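PDB 6G5Q: cytochrome P450 from Zobellia galactanivorans, which belongs to the haem-thiolate cytochrome P450 family and, in this model, holds 6-O-methyl-beta-D-galactopyranose in a pocket beside its haem. Local coordinates for residues G55-P60 / I71-D76; L139-S144 / D190-L195. One frame throughout, in Å; residues are numbered along the deposited sequence.

Interaction 1. Residues G55-P60 / I71-D76. With HEM (protoporphyrin IX containing Fe), chain D; EMZ (6-O-methyl-beta-D-galactopyranose), chain C.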
# COMPACT_ATOMS: atom_id res chain seq x y z
N GLY A 55 -6.48 -7.85 14.28
CA GLY A 55 -7.05 -6.52 14.07
C GLY A 55 -6.54 -5.45 15.02
O GLY A 55 -6.78 -4.27 14.80
N ARG A 56 -5.84 -5.85 16.07
CA ARG A 56 -5.38 -4.87 17.06
C ARG A 56 -4.27 -3.93 16.56
O ARG A 56 -4.25 -2.73 16.96
CB ARG A 56 -4.99 -5.53 18.39
CG ARG A 56 -5.15 -4.55 19.56
CD ARG A 56 -4.64 -5.07 20.91
NE ARG A 56 -4.37 -3.90 21.76
CZ ARG A 56 -3.61 -3.89 22.86
NH1 ARG A 56 -3.03 -5.00 23.34
NH2 ARG A 56 -3.45 -2.74 23.50
N ILE A 57 -3.34 -4.42 15.71
CA ILE A 57 -2.24 -3.56 15.23
C ILE A 57 -2.68 -2.56 14.17
O ILE A 57 -2.00 -1.58 13.93
CB ILE A 57 -0.98 -4.33 14.74
CG1 ILE A 57 -1.27 -5.08 13.43
CG2 ILE A 57 -0.35 -5.16 15.87
CD1 ILE A 57 -0.20 -6.04 13.02
N VAL A 58 -3.83 -2.79 13.53
CA VAL A 58 -4.35 -1.83 12.54
C VAL A 58 -4.85 -0.52 13.20
O VAL A 58 -5.32 -0.52 14.35
CB VAL A 58 -5.44 -2.47 11.64
CG1 VAL A 58 -5.87 -1.51 10.53
CG2 VAL A 58 -4.91 -3.78 11.04
N ILE A 59 -4.70 0.60 12.49
CA ILE A 59 -5.21 1.88 12.94
C ILE A 59 -5.97 2.59 11.83
O ILE A 59 -5.35 3.12 10.90
CB ILE A 59 -4.09 2.80 13.45
CG1 ILE A 59 -3.38 2.17 14.64
CG2 ILE A 59 -4.65 4.19 13.79
CD1 ILE A 59 -1.94 2.62 14.75
N PRO A 60 -7.31 2.65 11.94
CA PRO A 60 -8.05 2.30 13.16
C PRO A 60 -8.16 0.80 13.45
O PRO A 60 -8.13 -0.00 12.51
CB PRO A 60 -9.45 2.88 12.89
CG PRO A 60 -9.59 2.85 11.39
CD PRO A 60 -8.20 3.09 10.85
N ILE A 71 -2.04 -13.41 7.66
CA ILE A 71 -0.77 -14.14 7.60
C ILE A 71 -0.02 -13.73 6.33
O ILE A 71 -0.63 -13.78 5.26
CB ILE A 71 -1.04 -15.65 7.58
CG1 ILE A 71 -1.56 -16.14 8.93
CG2 ILE A 71 0.20 -16.44 7.14
CD1 ILE A 71 -2.08 -17.59 8.89
N PRO A 72 1.28 -13.36 6.39
CA PRO A 72 2.12 -13.31 7.60
C PRO A 72 2.02 -12.02 8.46
O PRO A 72 2.73 -11.88 9.48
CB PRO A 72 3.56 -13.38 7.03
CG PRO A 72 3.43 -13.53 5.56
CD PRO A 72 2.07 -13.01 5.21
N PHE A 73 1.16 -11.09 8.07
CA PHE A 73 1.01 -9.79 8.73
C PHE A 73 0.89 -9.80 10.27
O PHE A 73 1.49 -8.95 10.95
CB PHE A 73 -0.19 -9.08 8.10
CG PHE A 73 -0.47 -7.71 8.65
CD1 PHE A 73 0.52 -6.71 8.67
CD2 PHE A 73 -1.75 -7.41 9.15
CE1 PHE A 73 0.22 -5.44 9.16
CE2 PHE A 73 -2.04 -6.15 9.65
CZ PHE A 73 -1.05 -5.17 9.65
N GLU A 74 0.13 -10.75 10.82
CA GLU A 74 -0.12 -10.78 12.27
C GLU A 74 0.54 -11.97 12.93
O GLU A 74 -0.04 -12.63 13.78
CB GLU A 74 -1.64 -10.72 12.57
CG GLU A 74 -2.23 -9.35 12.27
CD GLU A 74 -3.74 -9.28 12.24
OE1 GLU A 74 -4.40 -10.27 11.83
OE2 GLU A 74 -4.28 -8.18 12.58
N VAL A 75 1.78 -12.25 12.52
CA VAL A 75 2.56 -13.35 13.09
C VAL A 75 3.95 -12.83 13.40
O VAL A 75 4.51 -12.10 12.57
CB VAL A 75 2.66 -14.52 12.08
CG1 VAL A 75 3.41 -15.71 12.69
CG2 VAL A 75 1.27 -14.94 11.62
N ASP A 76 4.53 -13.22 14.54
CA ASP A 76 5.90 -12.83 14.86
C ASP A 76 6.94 -13.88 14.41
O ASP A 76 6.60 -15.04 14.31
CB ASP A 76 6.04 -12.47 16.35
CG ASP A 76 5.25 -11.17 16.72
OD1 ASP A 76 5.48 -10.09 16.10
OD2 ASP A 76 4.41 -11.23 17.65
CHA HEM D . 3.03 -4.99 4.22
CHB HEM D . 2.85 -0.64 2.04
CHC HEM D . 0.80 -2.60 -1.83
CHD HEM D . 0.55 -6.77 0.49
C1A HEM D . 3.16 -3.64 3.95
C2A HEM D . 3.73 -2.67 4.82
C3A HEM D . 3.68 -1.48 4.19
C4A HEM D . 3.08 -1.66 2.94
CMA HEM D . 4.17 -0.16 4.71
CAA HEM D . 4.36 -2.85 6.20
CBA HEM D . 3.30 -3.32 7.18
CGA HEM D . 3.83 -3.53 8.58
O1A HEM D . 3.08 -4.11 9.42
O2A HEM D . 5.00 -3.16 8.91
C1B HEM D . 2.29 -0.83 0.79
C2B HEM D . 2.21 0.22 -0.15
C3B HEM D . 1.63 -0.30 -1.27
C4B HEM D . 1.37 -1.73 -0.93
CMB HEM D . 2.65 1.63 0.09
CAB HEM D . 1.23 0.37 -2.54
CBB HEM D . 1.92 1.32 -3.16
C1C HEM D . 0.54 -3.91 -1.54
C2C HEM D . -0.11 -4.80 -2.43
C3C HEM D . -0.22 -6.01 -1.73
C4C HEM D . 0.40 -5.80 -0.46
CMC HEM D . -0.58 -4.45 -3.85
CAC HEM D . -0.77 -7.29 -2.20
CBC HEM D . -1.42 -7.43 -3.34
C1D HEM D . 1.27 -6.63 1.68
C2D HEM D . 1.52 -7.78 2.58
C3D HEM D . 2.23 -7.29 3.61
C4D HEM D . 2.36 -5.84 3.35
CMD HEM D . 1.09 -9.22 2.38
CAD HEM D . 2.67 -8.10 4.83
CBD HEM D . 4.09 -8.65 4.68
CGD HEM D . 4.49 -9.40 5.95
O1D HEM D . 3.84 -9.22 7.00
O2D HEM D . 5.49 -10.20 5.98
NA HEM D . 2.74 -2.98 2.81
NB HEM D . 1.81 -1.97 0.29
NC HEM D . 0.81 -4.52 -0.37
ND HEM D . 1.79 -5.51 2.16
FE HEM D . 1.81 -3.82 1.28
C4 EMZ C . -4.55 -5.36 6.85
C5 EMZ C . -3.51 -4.27 6.49
C6 EMZ C . -2.26 -4.85 5.84
C3 EMZ C . -5.84 -4.68 7.30
CAM EMZ C . -0.05 -4.31 5.62
O6 EMZ C . -1.37 -3.77 5.55
O5 EMZ C . -4.01 -3.34 5.49
C1 EMZ C . -5.06 -2.68 6.16
O1 EMZ C . -5.43 -1.51 5.45
C2 EMZ C . -6.18 -3.73 6.17
O2 EMZ C . -7.48 -3.20 6.32
O3 EMZ C . -6.92 -5.60 7.48
O4 EMZ C . -4.81 -6.17 5.69
O HOH W 1 -3.37 -7.44 15.13
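The F73 ring of segment 71-76 is packed against I57 of segment 55-60 on one face and against the sugar 6-O-methyl-beta-D-galactopyranose on the other. Outward from CB, which lies near O1D of a haem propionate, CG stands anti to the backbone N (chi1 -179°), which puts the ring between the two partners. CD1 and CE1 form the haem edge, with CE1 3.2 Å from HEM O1A in the ring plane and the sugar's methyl carbon CAM close by. CZ, at the far end, meets I57 CD1 at 3.6 Å, a CH-pi contact over the face but offset toward the rim. Sugar C6 sits over the centre of the opposite face. CE2 has V58 CG2 in plane 4.0 Å away, and CD2 and CE2 both lie near sugar C4. Both segments belong to the long loop between strand 48-49 and helix 79-92, lining the sugar pocket of this cytochrome P450. E74, next to F73 in a type I turn, reaches back with an extended chain: its OE2 accepts from G55 N at 2.8 Å, met from above the carboxylate plane. The same oxygen accepts a hydrogen bond from a water that accepts from I57 N, and it forms a salt bridge with R66.

Interaction 2. Residues L139-S144 / D190-L195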
# COMPACT_ATOMS: atom_id res chain seq x y z
N LEU A 139 -3.39 -12.83 -8.67
CA LEU A 139 -4.14 -13.97 -8.20
C LEU A 139 -4.24 -15.11 -9.23
O LEU A 139 -4.54 -16.25 -8.86
CB LEU A 139 -5.54 -13.56 -7.75
CG LEU A 139 -5.68 -13.19 -6.28
CD1 LEU A 139 -4.69 -12.13 -5.90
CD2 LEU A 139 -7.07 -12.68 -6.03
N ASN A 140 -3.98 -14.80 -10.51
CA ASN A 140 -4.14 -15.75 -11.59
C ASN A 140 -5.57 -16.29 -11.71
O ASN A 140 -5.78 -17.49 -11.87
CB ASN A 140 -3.14 -16.88 -11.52
CG ASN A 140 -3.03 -17.64 -12.85
OD1 ASN A 140 -3.17 -17.04 -13.94
ND2 ASN A 140 -2.80 -18.96 -12.78
N THR A 141 -6.53 -15.39 -11.60
CA THR A 141 -7.95 -15.69 -11.84
C THR A 141 -8.35 -15.14 -13.21
O THR A 141 -7.61 -14.37 -13.80
CB THR A 141 -8.84 -14.99 -10.83
OG1 THR A 141 -8.52 -13.60 -10.85
CG2 THR A 141 -8.57 -15.44 -9.47
N PRO A 142 -9.53 -15.51 -13.70
CA PRO A 142 -9.97 -14.92 -14.98
C PRO A 142 -10.16 -13.40 -14.85
O PRO A 142 -10.59 -12.88 -13.78
CB PRO A 142 -11.34 -15.57 -15.23
CG PRO A 142 -11.36 -16.81 -14.37
CD PRO A 142 -10.49 -16.50 -13.17
N PHE A 143 -9.85 -12.69 -15.95
CA PHE A 143 -10.04 -11.24 -16.06
C PHE A 143 -11.38 -10.73 -15.51
O PHE A 143 -11.42 -9.71 -14.79
CB PHE A 143 -9.84 -10.80 -17.52
CG PHE A 143 -9.82 -9.31 -17.70
CD1 PHE A 143 -8.65 -8.56 -17.42
CD2 PHE A 143 -10.96 -8.63 -18.14
CE1 PHE A 143 -8.65 -7.17 -17.56
CE2 PHE A 143 -10.95 -7.24 -18.30
CZ PHE A 143 -9.80 -6.51 -18.01
N SER A 144 -12.46 -11.45 -15.81
CA SER A 144 -13.83 -11.00 -15.49
C SER A 144 -14.09 -10.81 -13.98
O SER A 144 -14.97 -10.05 -13.56
CB SER A 144 -14.82 -11.99 -16.07
OG SER A 144 -14.43 -13.27 -15.58
N ASP A 190 -5.04 -20.98 -9.56
CA ASP A 190 -5.18 -19.67 -8.95
C ASP A 190 -4.48 -19.65 -7.58
O ASP A 190 -4.04 -20.69 -7.08
CB ASP A 190 -6.65 -19.25 -8.89
CG ASP A 190 -7.54 -20.26 -8.13
OD1 ASP A 190 -7.05 -21.15 -7.39
OD2 ASP A 190 -8.77 -20.17 -8.28
N MET A 191 -4.41 -18.48 -6.97
CA MET A 191 -3.67 -18.33 -5.74
C MET A 191 -4.28 -19.20 -4.61
O MET A 191 -3.52 -19.80 -3.83
CB MET A 191 -3.57 -16.85 -5.35
CG MET A 191 -2.59 -16.58 -4.27
SD MET A 191 -2.69 -14.82 -3.86
CE MET A 191 -1.71 -14.76 -2.32
N TYR A 192 -5.61 -19.28 -4.55
CA TYR A 192 -6.32 -20.14 -3.59
C TYR A 192 -5.86 -21.59 -3.69
O TYR A 192 -5.48 -22.18 -2.68
CB TYR A 192 -7.83 -20.08 -3.78
CG TYR A 192 -8.42 -18.68 -3.90
CD1 TYR A 192 -8.73 -17.91 -2.76
CD2 TYR A 192 -8.67 -18.12 -5.16
CE1 TYR A 192 -9.27 -16.63 -2.87
CE2 TYR A 192 -9.21 -16.84 -5.29
CZ TYR A 192 -9.50 -16.11 -4.15
OH TYR A 192 -10.03 -14.86 -4.33
N SER A 193 -5.90 -22.17 -4.89
CA SER A 193 -5.47 -23.56 -5.11
C SER A 193 -4.02 -23.73 -4.73
O SER A 193 -3.68 -24.68 -4.04
CB SER A 193 -5.63 -24.01 -6.56
OG SER A 193 -6.98 -24.02 -6.95
N VAL A 194 -3.16 -22.82 -5.17
CA VAL A 194 -1.75 -22.88 -4.77
C VAL A 194 -1.56 -22.85 -3.24
O VAL A 194 -0.69 -23.56 -2.72
CB VAL A 194 -0.93 -21.79 -5.48
CG1 VAL A 194 0.50 -21.73 -4.91
CG2 VAL A 194 -0.90 -22.05 -6.99
N LEU A 195 -2.32 -22.04 -2.51
CA LEU A 195 -2.14 -21.99 -1.08
C LEU A 195 -2.62 -23.26 -0.35
O LEU A 195 -1.93 -23.77 0.58
CB LEU A 195 -2.76 -20.74 -0.48
CG LEU A 195 -2.00 -19.48 -0.91
CD1 LEU A 195 -2.77 -18.25 -0.50
CD2 LEU A 195 -0.60 -19.47 -0.30
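With CG between its backbone N and carbonyl carbon (chi1 56°), D190 curls its carboxylate back over the start of helix 191-196, while its CB rests 3.6 Å from N140 O. M191 takes the other course: CG is anti to the backbone N (chi1 -168°) and the chain runs out extended, carrying SD to 3.9 Å from L139 CD1. Between these two side chains lies the polar link of the contact, M191 N to L139 O at 2.9 Å, with a bent N-H...O angle of 139°. L139 O therefore takes an N-H from the first turn of one helix at the very end of another, and D190 CA adds a CA-H...O contact to it. The ends are classical: N140, with positive phi, is the C-prime residue of a Schellman motif closing helix 122-139, and D190 is the N-cap of helix 191-196. D190 OD1 accepts from S193 N at 2.9 Å, nearly along its C-O bond, and from S193 OG, the two donors reaching it from opposite faces of the carboxylate plane; OD2 pairs with R182. Farther along, L139 CD2 lies 4.1 Å from Y192 OH, and T141 CG2 approaches the edge of that ring. Around this junction, M191 packs on W90 and F91 of helix 79-92, and Y192 touches both helix 166-185 and helix 207-220.

How the interactions relate
In sequence the two contacts follow one another without interleaving, and they do not touch: their centres are 24 Å apart, their nearest atoms about 8 Å. The haem relates them. Segment 71-76 meets its propionates and the bound sugar directly, whereas in interaction 2 the side chain of L139 comes within about 6 Å of the haem, and that of M191 stays about 12 Å from the sugar. Interaction 1 thus forms ligand-pocket wall, and interaction 2 is a helix-to-helix junction farther from the ligand. Two helices serve both: helix 207-220 packs on I71, P72 and F73 and also on M191, Y192 and L195, while helix 79-92 touches I71 and P72 as well as M191, V194 and L195.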